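Putative methyltransferase from antibiotic biosynthesis pathway (Anabaena variabilis ATCC 29413, PDB 3EGE) probably acts as an S-adenosylmethionine-dependent methyltransferase, its substrate unidentified, and is tentatively linked to an antibiotic biosynthesis pathway. Local coordinates at residues L110-S113 with F114-Q118. Numbering follows the deposited sequence.
Sequences LEKS and FQEMQ
Four consecutive i to i+4 hydrogen bonds tie Leu-110, Glu-111, Lys-112 and Ser-113 to the next turn: Phe-114 N to Leu-110 O, Gln-115 N to Glu-111 O, Glu-116 N to Lys-112 O and Met-117 N to Ser-113 O. The straightest is that of Gln-115 N to Glu-111 O, 2.9 Å with an N-H...O angle of 168°; the shortest is Glu-116 N to Lys-112 O, 2.8 Å. The carbonyls of one turn thus satisfy the amides of the next. These residues make up most of helix 110-120, the crossover of a right-handed beta-alpha-beta unit between parallel strands 97-101 and 126-131 in the Rossmann-like sheet of the methyltransferase domain, where selenomethionine Met-117 packs against the sheet on Val-98, Ser-100 and Leu-128 and Phe-114 meets Leu-164 and Leu-165 of helix 158-169. Leu-110 lays CD1 over a face of the Phe-114 ring, a CH-pi contact 4.1 Å from the centroid and 28° off the normal. Ser-113 OG, placed beside its own backbone N (chi1 -60°), bonds back to the carbonyl of His-109, while Asn-168 gives ND2 to Glu-111 OE2 and takes Gln-115 NE2 on its OD1. The carboxylate and amide planes of Glu-111 and Gln-115 are steeply turned against each other, with Gln-115 NE2 3.4 Å from Glu-111 CG. Lys-112 NZ and Glu-116 OE1, at 4.5 Å, are too distant for a salt bridge, although the opposite charges probably attract; NZ bonds instead to the Glu-86 carbonyl, OE1 pairs with Arg-119, and Glu-116 OE2 accepts from Leu-88 N.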
loop_
_atom_site.group_PDB
_atom_site.type_symbol
_atom_site.label_atom_id
_atom_site.label_comp_id
_atom_site.label_asym_id
_atom_site.label_seq_id
_atom_site.Cartn_x
_atom_site.Cartn_y
_atom_site.Cartn_z
ATOM N N LEU A 110 -14.563 0.732 -7.708
ATOM C CA LEU A 110 -14.196 -0.035 -6.502
ATOM C C LEU A 110 -15.170 -1.159 -6.146
ATOM O O LEU A 110 -14.735 -2.235 -5.752
ATOM C CB LEU A 110 -13.998 0.893 -5.288
ATOM C CG LEU A 110 -13.347 0.341 -4.005
ATOM C CD1 LEU A 110 -11.975 -0.279 -4.281
ATOM C CD2 LEU A 110 -13.241 1.445 -2.948
ATOM N N GLU A 111 -16.466 -0.903 -6.321
ATOM C CA GLU A 111 -17.510 -1.873 -6.022
ATOM C C GLU A 111 -17.404 -3.107 -6.915
ATOM O O GLU A 111 -17.322 -4.226 -6.420
ATOM C CB GLU A 111 -18.881 -1.199 -6.101
ATOM C CG GLU A 111 -20.052 -2.116 -5.716
ATOM C CD GLU A 111 -21.119 -1.447 -4.841
ATOM O OE1 GLU A 111 -21.210 -0.198 -4.824
ATOM O OE2 GLU A 111 -21.862 -2.191 -4.146
ATOM N N LYS A 112 -17.350 -2.888 -8.221
ATOM C CA LYS A 112 -17.170 -3.972 -9.194
ATOM C C LYS A 112 -15.838 -4.740 -8.954
ATOM O O LYS A 112 -15.804 -5.966 -9.116
ATOM C CB LYS A 112 -17.257 -3.415 -10.633
ATOM C CG LYS A 112 -17.121 -4.451 -11.766
ATOM C CD LYS A 112 -18.313 -5.415 -11.861
ATOM C CE LYS A 112 -17.967 -6.653 -12.686
ATOM N NZ LYS A 112 -17.344 -6.310 -14.008
ATOM N N SER A 113 -14.765 -4.030 -8.580
ATOM C CA SER A 113 -13.477 -4.669 -8.230
ATOM C C SER A 113 -13.621 -5.607 -7.022
ATOM O O SER A 113 -13.069 -6.725 -7.007
ATOM C CB SER A 113 -12.378 -3.641 -7.976
ATOM O OG SER A 113 -12.180 -2.855 -9.140
ATOM N N PHE A 114 -14.403 -5.168 -6.037
ATOM C CA PHE A 114 -14.720 -5.996 -4.876
ATOM C C PHE A 114 -15.528 -7.235 -5.261
ATOM O O PHE A 114 -15.175 -8.338 -4.846
ATOM C CB PHE A 114 -15.415 -5.195 -3.782
ATOM C CG PHE A 114 -14.526 -4.236 -3.033
ATOM C CD1 PHE A 114 -13.109 -4.311 -3.036
ATOM C CD2 PHE A 114 -15.127 -3.330 -2.169
ATOM C CE1 PHE A 114 -12.347 -3.444 -2.263
ATOM C CE2 PHE A 114 -14.372 -2.473 -1.385
ATOM C CZ PHE A 114 -12.988 -2.529 -1.421
ATOM N N GLN A 115 -16.568 -7.036 -6.081
ATOM C CA GLN A 115 -17.395 -8.127 -6.637
ATOM C C GLN A 115 -16.547 -9.145 -7.387
ATOM O O GLN A 115 -16.773 -10.354 -7.248
ATOM C CB GLN A 115 -18.472 -7.577 -7.575
ATOM C CG GLN A 115 -19.518 -6.736 -6.881
ATOM C CD GLN A 115 -20.366 -5.908 -7.815
ATOM O OE1 GLN A 115 -20.399 -6.136 -9.025
ATOM N NE2 GLN A 115 -21.072 -4.941 -7.251
ATOM N N GLU A 116 -15.579 -8.637 -8.164
ATOM C CA GLU A 116 -14.593 -9.469 -8.883
ATOM C C GLU A 116 -13.715 -10.318 -7.951
ATOM O O GLU A 116 -13.417 -11.464 -8.282
ATOM C CB GLU A 116 -13.686 -8.610 -9.809
ATOM C CG GLU A 116 -14.286 -8.145 -11.131
ATOM C CD GLU A 116 -14.563 -9.293 -12.076
ATOM O OE1 GLU A 116 -15.654 -9.919 -11.986
ATOM O OE2 GLU A 116 -13.695 -9.566 -12.921
HETATM N N MSE A 117 -13.292 -9.757 -6.820
HETATM C CA MSE A 117 -12.497 -10.497 -5.835
HETATM C C MSE A 117 -13.303 -11.642 -5.253
HETATM O O MSE A 117 -12.799 -12.755 -5.154
HETATM C CB MSE A 117 -11.989 -9.605 -4.700
HETATM C CG MSE A 117 -10.966 -8.555 -5.169
HETATM SE SE MSE A 117 -10.521 -7.366 -3.768
HETATM C CE MSE A 117 -9.294 -6.105 -4.768
ATOM N N GLN A 118 -14.557 -11.360 -4.893
ATOM C CA GLN A 118 -15.467 -12.373 -4.394
ATOM C C GLN A 118 -15.736 -13.475 -5.438
ATOM O O GLN A 118 -15.852 -14.644 -5.081
ATOM C CB GLN A 118 -16.777 -11.719 -3.896
ATOM C CG GLN A 118 -17.827 -12.700 -3.317
ATOM C CD GLN A 118 -17.310 -13.578 -2.162
ATOM O OE1 GLN A 118 -16.578 -13.117 -1.271
ATOM N NE2 GLN A 118 -17.735 -14.833 -2.156
#